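Local atomic coordinates of putative efflux transporter (Bacteroides eggerthii, PDB entry 4L8J), a protein that probably serves as the periplasmic adaptor (membrane-fusion) subunit of an HlyD-type efflux system, linking an inner-membrane pump to an outer-membrane channel. Residues A[46-51]-A[61-66]; A[54-59]-A[137-142]. One frame throughout, in Å; residues are numbered along the deposited sequence.

Contact 1. Residues A[46-51]-A[61-66]; sequences INLPVV and LIAAID
I46 and N47 both turn their backbone N-H groups onto a single acceptor, A64 O. I46 N reaches A64 O at 2.8 Å, in the carbonyl plane and nearly straight; the N47 N to A64 O bond is weak at 3.3 Å. In return A64 N donates to N47 O over 2.9 Å, tilted 21° out of the carbonyl plane, and the same oxygen receives a CA-H...O contact from A63 CA. Two residues facing one define a classic beta bulge, here between antiparallel strands 43-47 and 61-65 of the barrel-sandwich (lipoyl-like) domain; I62 and A63 form a second, facing L131. I46 O takes a weak bond from N146 ND2, and V50 O one from R142 NH1. Beyond the first bulge no further backbone hydrogen bonds join the two segments. Apolar contacts follow, L48 CD1 with A63 CB, P49 CG with L61 CD2 and V50 CG2 with I62 CG2, while P49 CD packs 3.3 Å from the oxygen I62 O. I46 CG1, between its backbone N and carbonyl carbon (chi1 55°), reaches the I65-D66 peptide, and I46 CG2 lies 3.7 Å from D66 CB. Cutting I46 back to an alanine removes CG1, CG2 and CD1 and is likely to open a gap over D66 CB and that peptide. D66 OD1 weakly caps R68 N.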
ATOM      1  N   ILE A  46      24.568  54.468 -48.340  1.00 47.85           N
ATOM      2  CA  ILE A  46      23.677  54.924 -49.418  1.00 47.59           C
ATOM      3  C   ILE A  46      22.365  54.127 -49.367  1.00 48.99           C
ATOM      4  O   ILE A  46      21.425  54.417 -50.107  1.00 48.73           O
ATOM      5  CB  ILE A  46      24.326  54.851 -50.805  1.00 51.23           C
ATOM      6  CG1 ILE A  46      24.861  53.421 -51.111  1.00 50.13           C
ATOM      7  CG2 ILE A  46      25.380  55.976 -50.969  1.00 52.87           C
ATOM      8  CD1 ILE A  46      24.958  53.064 -52.629  1.00 62.30           C
ATOM      9  N   ASN A  47      22.336  53.081 -48.527  1.00 44.06           N
ATOM     10  CA  ASN A  47      21.147  52.259 -48.349  1.00 43.45           C
ATOM     11  C   ASN A  47      21.101  51.740 -46.918  1.00 45.34           C
ATOM     12  O   ASN A  47      22.084  51.203 -46.423  1.00 42.48           O
ATOM     13  CB  ASN A  47      21.095  51.114 -49.372  1.00 43.23           C
ATOM     14  CG  ASN A  47      19.743  50.443 -49.479  1.00 52.01           C
ATOM     15  OD1 ASN A  47      18.771  50.859 -48.876  1.00 44.82           O
ATOM     16  ND2 ASN A  47      19.644  49.383 -50.249  1.00 41.44           N
ATOM     17  N   LEU A  48      19.963  51.951 -46.253  1.00 42.41           N
ATOM     18  CA  LEU A  48      19.661  51.508 -44.904  1.00 41.54           C
ATOM     19  C   LEU A  48      18.224  50.938 -44.977  1.00 43.20           C
ATOM     20  O   LEU A  48      17.276  51.607 -44.608  1.00 43.64           O
ATOM     21  CB  LEU A  48      19.809  52.706 -43.951  1.00 42.66           C
ATOM     22  CG  LEU A  48      19.970  52.426 -42.454  1.00 47.73           C
ATOM     23  CD1 LEU A  48      21.072  51.411 -42.175  1.00 47.05           C
ATOM     24  CD2 LEU A  48      20.297  53.698 -41.729  1.00 52.03           C
ATOM     25  N   PRO A  49      18.038  49.745 -45.586  1.00 38.44           N
ATOM     26  CA  PRO A  49      16.676  49.285 -45.892  1.00 37.98           C
ATOM     27  C   PRO A  49      15.886  48.673 -44.729  1.00 40.37           C
ATOM     28  O   PRO A  49      14.723  48.322 -44.928  1.00 39.22           O
ATOM     29  CB  PRO A  49      16.931  48.234 -46.973  1.00 39.59           C
ATOM     30  CG  PRO A  49      18.265  47.626 -46.567  1.00 42.29           C
ATOM     31  CD  PRO A  49      19.052  48.833 -46.175  1.00 38.28           C
ATOM     32  N   VAL A  50      16.512  48.510 -43.543  1.00 36.18           N
ATOM     33  CA  VAL A  50      15.865  47.923 -42.359  1.00 35.06           C
ATOM     34  C   VAL A  50      15.436  49.011 -41.347  1.00 41.89           C
ATOM     35  O   VAL A  50      15.995  50.110 -41.330  1.00 43.33           O
ATOM     36  CB  VAL A  50      16.760  46.844 -41.693  1.00 37.91           C
ATOM     37  CG1 VAL A  50      16.917  45.624 -42.613  1.00 37.15           C
ATOM     38  CG2 VAL A  50      18.136  47.409 -41.303  1.00 37.44           C
ATOM     39  N   VAL A  51      14.432  48.693 -40.523  1.00 38.89           N
ATOM     40  CA  VAL A  51      13.893  49.571 -39.472  1.00 40.18           C
ATOM     41  C   VAL A  51      13.970  48.847 -38.128  1.00 43.52           C
ATOM     42  O   VAL A  51      14.087  47.611 -38.094  1.00 41.89           O
ATOM     43  CB  VAL A  51      12.431  50.057 -39.743  1.00 44.55           C
ATOM     44  CG1 VAL A  51      12.349  50.922 -40.992  1.00 45.88           C
ATOM     45  CG2 VAL A  51      11.433  48.892 -39.795  1.00 43.33           C
ATOM     46  N   LEU A  61      20.288  42.031 -46.377  1.00 38.80           N
ATOM     47  CA  LEU A  61      20.984  43.314 -46.388  1.00 38.06           C
ATOM     48  C   LEU A  61      20.556  44.188 -45.195  1.00 41.31           C
ATOM     49  O   LEU A  61      19.378  44.332 -44.924  1.00 40.78           O
ATOM     50  CB  LEU A  61      20.738  44.063 -47.727  1.00 38.80           C
ATOM     51  CG  LEU A  61      21.482  45.389 -47.950  1.00 41.70           C
ATOM     52  CD1 LEU A  61      22.987  45.186 -48.030  1.00 41.11           C
ATOM     53  CD2 LEU A  61      21.009  46.059 -49.212  1.00 42.25           C
ATOM     54  N   ILE A  62      21.535  44.728 -44.470  1.00 38.89           N
ATOM     55  CA  ILE A  62      21.313  45.651 -43.345  1.00 38.25           C
ATOM     56  C   ILE A  62      21.585  47.063 -43.814  1.00 41.81           C
ATOM     57  O   ILE A  62      20.816  47.978 -43.526  1.00 42.17           O
ATOM     58  CB  ILE A  62      22.237  45.293 -42.133  1.00 40.00           C
ATOM     59  CG1 ILE A  62      21.938  43.879 -41.576  1.00 38.16           C
ATOM     60  CG2 ILE A  62      22.143  46.399 -41.038  1.00 40.54           C
ATOM     61  CD1 ILE A  62      20.571  43.746 -40.920  1.00 36.13           C
ATOM     62  N   ALA A  63      22.719  47.241 -44.518  1.00 38.26           N
ATOM     63  CA  ALA A  63      23.151  48.553 -44.989  1.00 40.13           C
ATOM     64  C   ALA A  63      24.169  48.400 -46.089  1.00 44.50           C
ATOM     65  O   ALA A  63      24.811  47.361 -46.181  1.00 44.24           O
ATOM     66  CB  ALA A  63      23.741  49.372 -43.837  1.00 40.76           C
ATOM     67  N   ALA A  64      24.306  49.423 -46.938  1.00 42.39           N
ATOM     68  CA  ALA A  64      25.322  49.416 -47.995  1.00 42.29           C
ATOM     69  C   ALA A  64      25.983  50.765 -48.076  1.00 47.43           C
ATOM     70  O   ALA A  64      25.313  51.782 -47.908  1.00 46.12           O
ATOM     71  CB  ALA A  64      24.708  49.056 -49.345  1.00 43.22           C
ATOM     72  N   ILE A  65      27.307  50.781 -48.318  1.00 45.20           N
ATOM     73  CA  ILE A  65      28.056  52.035 -48.522  1.00 44.72           C
ATOM     74  C   ILE A  65      28.236  52.220 -50.026  1.00 49.10           C
ATOM     75  O   ILE A  65      28.136  51.236 -50.772  1.00 48.33           O
ATOM     76  CB  ILE A  65      29.409  52.124 -47.745  1.00 46.79           C
ATOM     77  CG1 ILE A  65      30.394  51.026 -48.164  1.00 46.52           C
ATOM     78  CG2 ILE A  65      29.206  52.157 -46.224  1.00 45.44           C
ATOM     79  CD1 ILE A  65      31.858  51.458 -48.182  1.00 52.81           C
ATOM     80  N   ASP A  66      28.474  53.485 -50.475  1.00 48.07           N
ATOM     81  CA  ASP A  66      28.728  53.844 -51.871  1.00 48.66           C
ATOM     82  C   ASP A  66      29.992  53.082 -52.327  1.00 50.09           C
ATOM     83  O   ASP A  66      31.062  53.297 -51.750  1.00 45.94           O
ATOM     84  CB  ASP A  66      28.903  55.371 -52.004  1.00 52.39           C
ATOM     85  CG  ASP A  66      28.983  55.931 -53.412  1.00 64.03           C
ATOM     86  OD1 ASP A  66      29.008  55.130 -54.380  1.00 65.66           O
ATOM     87  OD2 ASP A  66      28.977  57.172 -53.553  1.00 69.35           O
TER

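Contact 2. Residues A[54-59]-A[137-142]; sequences QRVKKG and GSIETR
Strand 55-56, outermost in a four-stranded antiparallel sheet of this chain's barrel-sandwich domain, pairs with 137-142. Its ladder consists of three backbone bonds. V56 and G137 form the hydrogen-bonded pair, with V56 N giving to G137 O at 2.8 Å and G137 N returning a bond to V56 O at 2.9 Å. The first runs nearly along the C=O axis; in the second the donor is tilted 32° from the carbonyl plane. I139 N then donates to Q54 O with a 165° angle at the hydrogen. Between these bonds R55 and S138 make a non-hydrogen-bonded pair, their CA atoms 4.4 Å apart, and their CA-H groups approach G137 O and Q54 O respectively. This sheet, ordered 34-38, 155-161, 137-142, 55-56, has V56 and I139 both touching L159 of strand 155-161. The two side chains cross at about a right angle, I139 CD1 lying 4.1 Å from V56 CG2 and nearly as close to CG1. With V56 CG1 anti to the carbonyl carbon (chi1 -58°), V56 CG2 falls between the backbone N and the carbonyl carbon, 3.7 Å from G137 O. Past the pairing, K57 NZ forms a salt bridge with D136, and K58 N bonds the same carboxylate.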
ATOM      1  N   GLN A  54      12.237  45.264 -36.936  1.00 41.91           N
ATOM      2  CA  GLN A  54      12.167  44.377 -38.087  1.00 40.82           C
ATOM      3  C   GLN A  54      12.907  43.079 -37.816  1.00 44.27           C
ATOM      4  O   GLN A  54      13.998  43.068 -37.230  1.00 43.64           O
ATOM      5  CB  GLN A  54      12.735  45.063 -39.339  1.00 42.21           C
ATOM      6  CG  GLN A  54      12.680  44.222 -40.628  1.00 42.85           C
ATOM      7  CD  GLN A  54      13.011  45.054 -41.836  1.00 47.95           C
ATOM      8  OE1 GLN A  54      13.096  46.287 -41.763  1.00 37.99           O
ATOM      9  NE2 GLN A  54      13.202  44.401 -42.979  1.00 43.60           N
ATOM     10  N   ARG A  55      12.301  41.984 -38.264  1.00 40.91           N
ATOM     11  CA  ARG A  55      12.866  40.647 -38.163  1.00 39.73           C
ATOM     12  C   ARG A  55      13.568  40.357 -39.468  1.00 43.76           C
ATOM     13  O   ARG A  55      12.978  40.498 -40.543  1.00 45.33           O
ATOM     14  CB  ARG A  55      11.765  39.613 -37.839  1.00 40.91           C
ATOM     15  CG  ARG A  55      11.103  39.860 -36.478  1.00 52.93           C
ATOM     16  CD  ARG A  55       9.941  38.926 -36.186  1.00 65.00           C
ATOM     17  NE  ARG A  55       9.204  39.353 -34.994  1.00 80.62           N
ATOM     18  CZ  ARG A  55       8.176  40.201 -35.002  1.00 99.44           C
ATOM     19  NH1 ARG A  55       7.742  40.720 -36.147  1.00 88.17           N
ATOM     20  NH2 ARG A  55       7.575  40.536 -33.868  1.00 87.28           N
ATOM     21  N   VAL A  56      14.856  40.055 -39.380  1.00 39.64           N
ATOM     22  CA  VAL A  56      15.701  39.787 -40.533  1.00 38.94           C
ATOM     23  C   VAL A  56      16.232  38.353 -40.466  1.00 43.99           C
ATOM     24  O   VAL A  56      16.270  37.743 -39.399  1.00 40.52           O
ATOM     25  CB  VAL A  56      16.844  40.824 -40.720  1.00 41.59           C
ATOM     26  CG1 VAL A  56      16.296  42.230 -40.867  1.00 41.76           C
ATOM     27  CG2 VAL A  56      17.879  40.754 -39.602  1.00 40.82           C
ATOM     28  N   LYS A  57      16.621  37.833 -41.628  1.00 43.98           N
ATOM     29  CA  LYS A  57      17.190  36.507 -41.814  1.00 43.93           C
ATOM     30  C   LYS A  57      18.689  36.625 -42.074  1.00 47.65           C
ATOM     31  O   LYS A  57      19.138  37.646 -42.581  1.00 45.19           O
ATOM     32  CB  LYS A  57      16.501  35.808 -43.015  1.00 47.85           C
ATOM     33  CG  LYS A  57      14.990  35.525 -42.835  1.00 64.78           C
ATOM     34  CD  LYS A  57      14.670  34.369 -41.855  1.00 79.94           C
ATOM     35  CE  LYS A  57      14.862  32.985 -42.450  1.00 99.13           C
ATOM     36  NZ  LYS A  57      14.618  31.905 -41.454  1.00108.26           N
ATOM     37  N   LYS A  58      19.461  35.561 -41.771  1.00 45.31           N
ATOM     38  CA  LYS A  58      20.890  35.503 -42.050  1.00 44.99           C
ATOM     39  C   LYS A  58      21.105  35.790 -43.543  1.00 49.02           C
ATOM     40  O   LYS A  58      20.351  35.273 -44.373  1.00 49.83           O
ATOM     41  CB  LYS A  58      21.449  34.114 -41.657  1.00 47.65           C
ATOM     42  CG  LYS A  58      22.903  33.891 -42.074  1.00 61.11           C
ATOM     43  CD  LYS A  58      23.414  32.500 -41.746  1.00 69.55           C
ATOM     44  CE  LYS A  58      24.836  32.328 -42.214  1.00 75.12           C
ATOM     45  NZ  LYS A  58      25.481  31.149 -41.579  1.00 86.56           N
ATOM     46  N   GLY A  59      22.068  36.665 -43.857  1.00 43.97           N
ATOM     47  CA  GLY A  59      22.391  37.045 -45.233  1.00 43.45           C
ATOM     48  C   GLY A  59      21.645  38.244 -45.782  1.00 45.64           C
ATOM     49  O   GLY A  59      22.042  38.797 -46.817  1.00 45.68           O
ATOM     50  N   GLY A 137      17.609  37.430 -36.861  1.00 41.05           N
ATOM     51  CA  GLY A 137      17.442  38.261 -35.678  1.00 39.88           C
ATOM     52  C   GLY A 137      16.505  39.424 -35.852  1.00 45.00           C
ATOM     53  O   GLY A 137      15.778  39.508 -36.846  1.00 45.39           O
ATOM     54  N   SER A 138      16.509  40.320 -34.873  1.00 42.30           N
ATOM     55  CA  SER A 138      15.662  41.487 -34.907  1.00 43.89           C
ATOM     56  C   SER A 138      16.480  42.744 -34.636  1.00 47.86           C
ATOM     57  O   SER A 138      17.394  42.746 -33.801  1.00 46.16           O
ATOM     58  CB  SER A 138      14.488  41.350 -33.940  1.00 49.85           C
ATOM     59  OG  SER A 138      14.869  41.546 -32.590  1.00 61.74           O
ATOM     60  N   ILE A 139      16.158  43.807 -35.381  1.00 44.80           N
ATOM     61  CA  ILE A 139      16.843  45.077 -35.267  1.00 45.05           C
ATOM     62  C   ILE A 139      16.381  45.739 -33.989  1.00 53.04           C
ATOM     63  O   ILE A 139      15.257  46.246 -33.915  1.00 53.43           O
ATOM     64  CB  ILE A 139      16.647  45.984 -36.524  1.00 47.33           C
ATOM     65  CG1 ILE A 139      16.908  45.234 -37.859  1.00 46.05           C
ATOM     66  CG2 ILE A 139      17.410  47.311 -36.399  1.00 47.33           C
ATOM     67  CD1 ILE A 139      18.298  44.582 -38.056  1.00 48.76           C
ATOM     68  N   GLU A 140      17.243  45.704 -32.973  1.00 52.02           N
ATOM     69  CA  GLU A 140      16.949  46.331 -31.693  1.00 53.58           C
ATOM     70  C   GLU A 140      17.131  47.827 -31.823  1.00 56.80           C
ATOM     71  O   GLU A 140      16.284  48.574 -31.367  1.00 58.60           O
ATOM     72  CB  GLU A 140      17.834  45.749 -30.569  1.00 55.33           C
ATOM     73  CG  GLU A 140      17.261  45.975 -29.175  1.00 73.30           C
ATOM     74  CD  GLU A 140      18.171  45.589 -28.024  1.00103.92           C
ATOM     75  OE1 GLU A 140      19.161  46.317 -27.774  1.00100.06           O
ATOM     76  OE2 GLU A 140      17.873  44.578 -27.349  1.00100.95           O
ATOM     77  N   THR A 141      18.213  48.275 -32.472  1.00 53.22           N
ATOM     78  CA  THR A 141      18.481  49.703 -32.632  1.00 53.86           C
ATOM     79  C   THR A 141      19.183  50.007 -33.958  1.00 56.32           C
ATOM     80  O   THR A 141      20.087  49.285 -34.370  1.00 55.56           O
ATOM     81  CB  THR A 141      19.356  50.239 -31.447  1.00 65.35           C
ATOM     82  OG1 THR A 141      18.904  49.707 -30.203  1.00 70.01           O
ATOM     83  CG2 THR A 141      19.380  51.761 -31.358  1.00 63.76           C
ATOM     84  N   ARG A 142      18.781  51.106 -34.582  1.00 53.09           N
ATOM     85  CA  ARG A 142      19.387  51.682 -35.768  1.00 54.17           C
ATOM     86  C   ARG A 142      20.266  52.840 -35.281  1.00 60.62           C
ATOM     87  O   ARG A 142      19.738  53.834 -34.764  1.00 61.23           O
ATOM     88  CB  ARG A 142      18.296  52.149 -36.728  1.00 53.76           C
ATOM     89  CG  ARG A 142      18.755  52.238 -38.152  1.00 57.86           C
ATOM     90  CD  ARG A 142      17.553  52.159 -39.040  1.00 62.93           C
ATOM     91  NE  ARG A 142      17.187  53.480 -39.515  1.00 69.01           N
ATOM     92  CZ  ARG A 142      16.658  53.722 -40.707  1.00 79.27           C
ATOM     93  NH1 ARG A 142      16.384  52.720 -41.535  1.00 54.65           N
ATOM     94  NH2 ARG A 142      16.382  54.958 -41.073  1.00 71.00           N
TER

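From the N terminus, strand 43-47 enters contact 1, the chain passes through 54-59, and strand 61-65 returns to pair with 46-51, closing a short loop with nine residues between the segments. Residues 54-59 lie in that loop yet pair with 137-142, reached only after the two long helices 68-95 and 102-127, so contact 2 closes a much longer loop and the two contacts cross along the chain. Each belongs to a different four-stranded sheet, and their centres are 12 Å apart. The sheets meet where I62 CD1 packs 3.8 Å from I139 CD1, and R142 NH1 bonds V50 O, joining the end of strand 137-142 to the segment following strand 43-47.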